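Local atomic coordinates of sensor protein (Geobacter sulfurreducens, PDB entry 3H7M), a protein that probably senses a signal through this solute-binding-protein-like domain and phosphorylates a histidine as part of a membrane-bound kinase. Residues A[76-80]-A[81-85]; A[203-206]-A[207-211]. All blocks are in the same frame, centred on the assembly; numbering follows the deposited sequence.

Both contacts are local, each formed by one continuous stretch, and they stand in the same lobe with centres about 17 Å apart and nearest atoms about 9 Å apart. Interaction 1 is partly buried, where strand 73-78 ends and turns into helix 81-84; interaction 2 lies within helix 202-218, nearer the surface. Both rest on strands 87-103 and 181-198. Their chemistry follows their place: 76-85 relies on a helix cap, an arginine turned back onto the strand end, and a carbonyl given to sodium, whereas 203-211 repeats main-chain helix bonds alongside a leucine–phenylalanine contact, with one serine hydroxyl bonded back to the helix.

Interaction 1 of 2, residues A[76-80]-A[81-85]; sequences GISWS and EKRAR. With NA (sodium ion), chain B.
R83 turns back along the chain to meet the end of the strand. Its CG stands anti to its own carbonyl carbon (chi1 -74°) and the chain runs extended from there, so that R83 NH1 reaches S78 O and donates a 2.6 Å hydrogen bond. This acceptor lies almost in the guanidinium plane, whereas I77 CD1 comes over one face and I77 CG1 approaches R83 NH1 to 3.5 Å. An isoleucine suits this place because it offers the flat group an apolar surface without competing for its N-H groups. A water accepts from both R83 NH1 and S78 N.

S80 is the N-cap of helix 81-84. S80 OG accepts from R83 N at 3.0 Å, while S80 O accepts from A84 N at 2.7 Å, and OG also lies close beside the R83 CG methylene. A small hydroxyl can cap the helix while the long arginine passes next to it.

The W79 indole, with CG anti to the backbone N, folds back over the start of the helix to meet E81 and A84. The E81 carboxylate stands perpendicular to the indole plane, E81 OE2 3.7 Å from W79 CZ2, and E81 N lies over one ring face, toward its rim; A84 CB approaches W79 NE1 to 3.5 Å. Beyond them, F89 meets the indole edge-to-face. E81 OE1 also pairs with R85 NH1 in a salt bridge.

A84 O binds the sodium ion at 2.8 Å, alongside D88, Q199 and a water. A strand end running through a capped turn into a short helix is consistent with the family 3 solute-binding-protein fold.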
ATOM      1  N   GLY A  76      -5.206  -2.166   3.934  1.00 40.94           N
ATOM      2  CA  GLY A  76      -4.367  -2.313   2.760  1.00 38.86           C
ATOM      3  C   GLY A  76      -2.945  -2.742   3.030  1.00 47.22           C
ATOM      4  O   GLY A  76      -2.066  -1.914   3.276  1.00 45.40           O
ATOM      5  N   ILE A  77      -2.706  -4.042   2.973  1.00 43.54           N
ATOM      6  CA  ILE A  77      -1.378  -4.535   3.222  1.00 48.54           C
ATOM      7  C   ILE A  77      -1.045  -5.672   2.282  1.00 49.14           C
ATOM      8  O   ILE A  77      -1.888  -6.524   1.973  1.00 48.55           O
ATOM      9  CB  ILE A  77      -1.230  -4.983   4.666  1.00 55.32           C
ATOM     10  CG1 ILE A  77       0.169  -5.555   4.883  1.00 59.51           C
ATOM     11  CG2 ILE A  77      -2.296  -6.003   4.998  1.00 60.13           C
ATOM     12  CD1 ILE A  77       0.472  -5.882   6.327  1.00 65.31           C
ATOM     13  N   SER A  78       0.192  -5.646   1.801  1.00 49.52           N
ATOM     14  CA  SER A  78       0.686  -6.650   0.875  1.00 53.89           C
ATOM     15  C   SER A  78       1.020  -7.951   1.595  1.00 52.39           C
ATOM     16  O   SER A  78       1.550  -7.945   2.699  1.00 48.99           O
ATOM     17  CB  SER A  78       1.928  -6.125   0.152  1.00 56.66           C
ATOM     18  OG  SER A  78       1.582  -5.187  -0.853  1.00 59.97           O
ATOM     19  N   TRP A  79       0.697  -9.066   0.959  1.00 55.52           N
ATOM     20  CA  TRP A  79       0.967 -10.375   1.525  1.00 60.74           C
ATOM     21  C   TRP A  79       2.427 -10.789   1.344  1.00 60.90           C
ATOM     22  O   TRP A  79       3.074 -10.408   0.354  1.00 57.15           O
ATOM     23  CB  TRP A  79       0.079 -11.431   0.853  1.00 63.66           C
ATOM     24  CG  TRP A  79       0.269 -12.807   1.437  1.00 74.53           C
ATOM     25  CD1 TRP A  79      -0.354 -13.329   2.539  1.00 72.40           C
ATOM     26  CD2 TRP A  79       1.208 -13.797   1.004  1.00 77.02           C
ATOM     27  NE1 TRP A  79       0.146 -14.578   2.819  1.00 72.18           N
ATOM     28  CE2 TRP A  79       1.106 -14.888   1.892  1.00 76.34           C
ATOM     29  CE3 TRP A  79       2.131 -13.866  -0.048  1.00 77.63           C
ATOM     30  CZ2 TRP A  79       1.890 -16.034   1.760  1.00 76.83           C
ATOM     31  CZ3 TRP A  79       2.910 -15.007  -0.178  1.00 78.29           C
ATOM     32  CH2 TRP A  79       2.783 -16.075   0.721  1.00 74.41           C
ATOM     33  N   SER A  80       2.931 -11.558   2.313  1.00 60.52           N
ATOM     34  CA  SER A  80       4.289 -12.126   2.285  1.00 61.36           C
ATOM     35  C   SER A  80       4.373 -13.215   3.341  1.00 63.69           C
ATOM     36  O   SER A  80       3.648 -13.183   4.334  1.00 60.07           O
ATOM     37  CB  SER A  80       5.374 -11.092   2.579  1.00 44.86           C
ATOM     38  OG  SER A  80       5.705 -11.106   3.948  1.00 49.81           O
ATOM     39  N   GLU A  81       5.269 -14.171   3.122  1.00 71.13           N
ATOM     40  CA  GLU A  81       5.452 -15.272   4.052  1.00 72.48           C
ATOM     41  C   GLU A  81       5.790 -14.804   5.456  1.00 71.70           C
ATOM     42  O   GLU A  81       5.119 -15.192   6.415  1.00 72.34           O
ATOM     43  CB  GLU A  81       6.537 -16.215   3.545  1.00 79.05           C
ATOM     44  CG  GLU A  81       5.992 -17.401   2.776  1.00 86.10           C
ATOM     45  CD  GLU A  81       4.958 -18.167   3.582  1.00 94.16           C
ATOM     46  OE1 GLU A  81       5.085 -18.202   4.828  1.00 98.17           O
ATOM     47  OE2 GLU A  81       4.027 -18.740   2.974  1.00 93.83           O
ATOM     48  N   LYS A  82       6.822 -13.973   5.579  1.00 68.45           N
ATOM     49  CA  LYS A  82       7.220 -13.460   6.889  1.00 71.11           C
ATOM     50  C   LYS A  82       6.027 -12.779   7.541  1.00 70.83           C
ATOM     51  O   LYS A  82       5.862 -12.802   8.766  1.00 68.18           O
ATOM     52  CB  LYS A  82       8.347 -12.432   6.751  1.00 76.96           C
ATOM     53  CG  LYS A  82       9.712 -12.886   7.256  1.00 84.92           C
ATOM     54  CD  LYS A  82      10.710 -11.723   7.249  1.00 90.47           C
ATOM     55  CE  LYS A  82      12.158 -12.184   7.473  1.00 98.76           C
ATOM     56  NZ  LYS A  82      12.414 -12.822   8.803  1.00 99.08           N
ATOM     57  N   ARG A  83       5.200 -12.165   6.702  1.00 69.63           N
ATOM     58  CA  ARG A  83       4.033 -11.440   7.168  1.00 67.12           C
ATOM     59  C   ARG A  83       2.885 -12.346   7.595  1.00 63.39           C
ATOM     60  O   ARG A  83       2.286 -12.120   8.637  1.00 56.79           O
ATOM     61  CB  ARG A  83       3.564 -10.455   6.089  1.00 70.80           C
ATOM     62  CG  ARG A  83       4.459  -9.214   5.930  1.00 70.76           C
ATOM     63  CD  ARG A  83       3.893  -8.251   4.880  1.00 65.35           C
ATOM     64  NE  ARG A  83       4.649  -6.999   4.778  1.00 68.65           N
ATOM     65  CZ  ARG A  83       4.306  -5.973   3.997  1.00 62.33           C
ATOM     66  NH1 ARG A  83       3.213  -6.031   3.234  1.00 54.60           N
ATOM     67  NH2 ARG A  83       5.055  -4.880   3.981  1.00 63.55           N
ATOM     68  N   ALA A  84       2.575 -13.360   6.796  1.00 65.27           N
ATOM     69  CA  ALA A  84       1.496 -14.281   7.136  1.00 75.46           C
ATOM     70  C   ALA A  84       1.755 -14.955   8.497  1.00 80.79           C
ATOM     71  O   ALA A  84       0.819 -15.296   9.223  1.00 81.28           O
ATOM     72  CB  ALA A  84       1.347 -15.336   6.038  1.00 73.44           C
ATOM     73  N   ARG A  85       3.031 -15.124   8.840  1.00 82.52           N
ATOM     74  CA  ARG A  85       3.420 -15.754  10.098  1.00 82.53           C
ATOM     75  C   ARG A  85       3.021 -14.991  11.358  1.00 83.58           C
ATOM     76  O   ARG A  85       3.284 -15.457  12.470  1.00 84.30           O
ATOM     77  CB  ARG A  85       4.936 -15.978  10.132  1.00 82.90           C
ATOM     78  CG  ARG A  85       5.388 -17.315   9.578  1.00 86.80           C
ATOM     79  CD  ARG A  85       6.811 -17.646  10.024  1.00 86.78           C
ATOM     80  NE  ARG A  85       7.828 -17.107   9.127  1.00 85.02           N
ATOM     81  CZ  ARG A  85       8.000 -17.517   7.873  1.00 85.45           C
ATOM     82  NH1 ARG A  85       7.220 -18.466   7.368  1.00 79.41           N
ATOM     83  NH2 ARG A  85       8.962 -16.985   7.128  1.00 88.80           N
TER
HETATM   84 NA    NA B   1      -1.721 -16.341   8.969  1.00 62.14          NA
HETATM   85  O   HOH W   1       2.051  -3.378   2.180  1.00 39.58           O
HETATM   86  O   HOH W   2      -0.398 -18.670  10.290  1.00 63.67           O

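Interaction 2 of 2, residues A[203-206]-A[207-211]; sequences ELLA and RFSEG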
ATOM      1  N   GLU A 203     -12.852 -14.480  13.236  1.00 62.40           N
ATOM      2  CA  GLU A 203     -14.160 -13.850  13.188  1.00 66.04           C
ATOM      3  C   GLU A 203     -14.054 -12.626  12.282  1.00 66.40           C
ATOM      4  O   GLU A 203     -14.634 -12.582  11.185  1.00 63.41           O
ATOM      5  CB  GLU A 203     -14.591 -13.438  14.596  1.00 73.35           C
ATOM      6  CG  GLU A 203     -16.059 -13.693  14.901  1.00 83.58           C
ATOM      7  CD  GLU A 203     -16.982 -12.654  14.298  1.00 90.21           C
ATOM      8  OE1 GLU A 203     -16.968 -12.487  13.059  1.00 96.88           O
ATOM      9  OE2 GLU A 203     -17.728 -12.008  15.071  1.00 91.63           O
ATOM     10  N   LEU A 204     -13.293 -11.641  12.748  1.00 59.41           N
ATOM     11  CA  LEU A 204     -13.088 -10.413  12.001  1.00 56.57           C
ATOM     12  C   LEU A 204     -12.622 -10.772  10.597  1.00 53.71           C
ATOM     13  O   LEU A 204     -13.124 -10.252   9.611  1.00 54.54           O
ATOM     14  CB  LEU A 204     -12.040  -9.571  12.705  1.00 55.51           C
ATOM     15  CG  LEU A 204     -12.149  -8.066  12.539  1.00 59.24           C
ATOM     16  CD1 LEU A 204     -13.561  -7.605  12.865  1.00 51.01           C
ATOM     17  CD2 LEU A 204     -11.120  -7.405  13.458  1.00 58.33           C
ATOM     18  N   LEU A 205     -11.670 -11.682  10.507  1.00 48.37           N
ATOM     19  CA  LEU A 205     -11.190 -12.090   9.212  1.00 50.48           C
ATOM     20  C   LEU A 205     -12.337 -12.444   8.271  1.00 50.53           C
ATOM     21  O   LEU A 205     -12.400 -11.961   7.143  1.00 56.25           O
ATOM     22  CB  LEU A 205     -10.271 -13.304   9.328  1.00 55.84           C
ATOM     23  CG  LEU A 205      -9.734 -13.744   7.956  1.00 61.30           C
ATOM     24  CD1 LEU A 205      -8.435 -13.016   7.667  1.00 58.84           C
ATOM     25  CD2 LEU A 205      -9.506 -15.237   7.927  1.00 56.76           C
ATOM     26  N   ALA A 206     -13.239 -13.294   8.736  1.00 46.12           N
ATOM     27  CA  ALA A 206     -14.360 -13.760   7.919  1.00 49.07           C
ATOM     28  C   ALA A 206     -15.385 -12.671   7.665  1.00 45.43           C
ATOM     29  O   ALA A 206     -16.096 -12.668   6.652  1.00 45.19           O
ATOM     30  CB  ALA A 206     -15.034 -14.960   8.598  1.00 45.27           C
ATOM     31  N   ARG A 207     -15.459 -11.753   8.607  1.00 41.29           N
ATOM     32  CA  ARG A 207     -16.386 -10.653   8.501  1.00 48.25           C
ATOM     33  C   ARG A 207     -15.977  -9.851   7.253  1.00 48.66           C
ATOM     34  O   ARG A 207     -16.803  -9.546   6.384  1.00 46.42           O
ATOM     35  CB  ARG A 207     -16.273  -9.818   9.772  1.00 54.13           C
ATOM     36  CG  ARG A 207     -17.462  -8.949  10.085  1.00 67.84           C
ATOM     37  CD  ARG A 207     -18.488  -9.631  10.981  1.00 69.52           C
ATOM     38  NE  ARG A 207     -19.403  -8.623  11.518  1.00 77.40           N
ATOM     39  CZ  ARG A 207     -19.092  -7.770  12.498  1.00 81.70           C
ATOM     40  NH1 ARG A 207     -17.888  -7.805  13.068  1.00 75.81           N
ATOM     41  NH2 ARG A 207     -19.978  -6.860  12.895  1.00 81.40           N
ATOM     42  N   PHE A 208     -14.687  -9.552   7.144  1.00 48.92           N
ATOM     43  CA  PHE A 208     -14.185  -8.794   6.000  1.00 46.36           C
ATOM     44  C   PHE A 208     -14.166  -9.559   4.696  1.00 42.54           C
ATOM     45  O   PHE A 208     -14.541  -9.016   3.651  1.00 42.96           O
ATOM     46  CB  PHE A 208     -12.797  -8.232   6.314  1.00 46.91           C
ATOM     47  CG  PHE A 208     -12.848  -6.959   7.115  1.00 46.82           C
ATOM     48  CD1 PHE A 208     -13.049  -5.733   6.484  1.00 51.98           C
ATOM     49  CD2 PHE A 208     -12.820  -6.992   8.499  1.00 47.04           C
ATOM     50  CE1 PHE A 208     -13.231  -4.559   7.231  1.00 47.45           C
ATOM     51  CE2 PHE A 208     -13.003  -5.825   9.255  1.00 44.28           C
ATOM     52  CZ  PHE A 208     -13.209  -4.611   8.620  1.00 40.19           C
ATOM     53  N   SER A 209     -13.778 -10.828   4.748  1.00 36.46           N
ATOM     54  CA  SER A 209     -13.706 -11.624   3.533  1.00 37.40           C
ATOM     55  C   SER A 209     -15.074 -11.723   2.895  1.00 39.39           C
ATOM     56  O   SER A 209     -15.223 -11.633   1.676  1.00 38.79           O
ATOM     57  CB  SER A 209     -13.186 -13.027   3.848  1.00 35.77           C
ATOM     58  OG  SER A 209     -12.051 -12.959   4.689  1.00 42.73           O
ATOM     59  N   GLU A 210     -16.071 -11.911   3.742  1.00 33.21           N
ATOM     60  CA  GLU A 210     -17.448 -12.034   3.299  1.00 42.45           C
ATOM     61  C   GLU A 210     -17.916 -10.717   2.658  1.00 37.24           C
ATOM     62  O   GLU A 210     -18.555 -10.716   1.596  1.00 38.71           O
ATOM     63  CB  GLU A 210     -18.318 -12.396   4.509  1.00 50.19           C
ATOM     64  CG  GLU A 210     -19.637 -13.070   4.175  1.00 54.82           C
ATOM     65  CD  GLU A 210     -20.453 -13.415   5.421  1.00 59.29           C
ATOM     66  OE1 GLU A 210     -19.850 -13.799   6.451  1.00 57.03           O
ATOM     67  OE2 GLU A 210     -21.698 -13.311   5.366  1.00 62.06           O
ATOM     68  N   GLY A 211     -17.606  -9.595   3.310  1.00 36.56           N
ATOM     69  CA  GLY A 211     -17.978  -8.302   2.750  1.00 35.55           C
ATOM     70  C   GLY A 211     -17.331  -8.117   1.375  1.00 35.94           C
ATOM     71  O   GLY A 211     -17.989  -7.726   0.409  1.00 34.18           O
TER
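E203 and R207 stand one helical turn apart, E203 O accepting from R207 N at 2.8 Å. Their side chains run at a slant to each other, with carboxylate and guanidinium planes 51° apart; E203 OE1 comes to 3.8 Å from R207 CD, but the charged ends do not join. R207 NH2 instead donates to the carbonyl of R9, tying the helix to the N-terminal chain.

L204 lies beside F208 and points the same way. L204 CD1 meets F208 CE2 at 4.1 Å, while L204 O, which accepts from F208 N, sits near the ring plane at the edge. Y195 stacks on this ring. Two large apolar residues one turn apart suit the face that helix 202-218 lays against strand 181-198 of the solute-binding-protein fold.

L205 faces D88, T90 and V197, and its carbonyl is gripped twice. S209 N donates to L205 O in the carbonyl plane at 3.0 Å; S209 OG donates to L205 O from above that plane at 2.7 Å, brought there because it stands anti to its own carbonyl carbon (chi1 -46°). Were S209 replaced by an alanine, L205 O would probably lose its second donor and keep only the main-chain bond from S209 N.

A206, a strong helix former with a small side chain, is easily accommodated on this exposed side; A206 O accepts from E210 N at 3.0 Å, and E210 CB rests against the same oxygen.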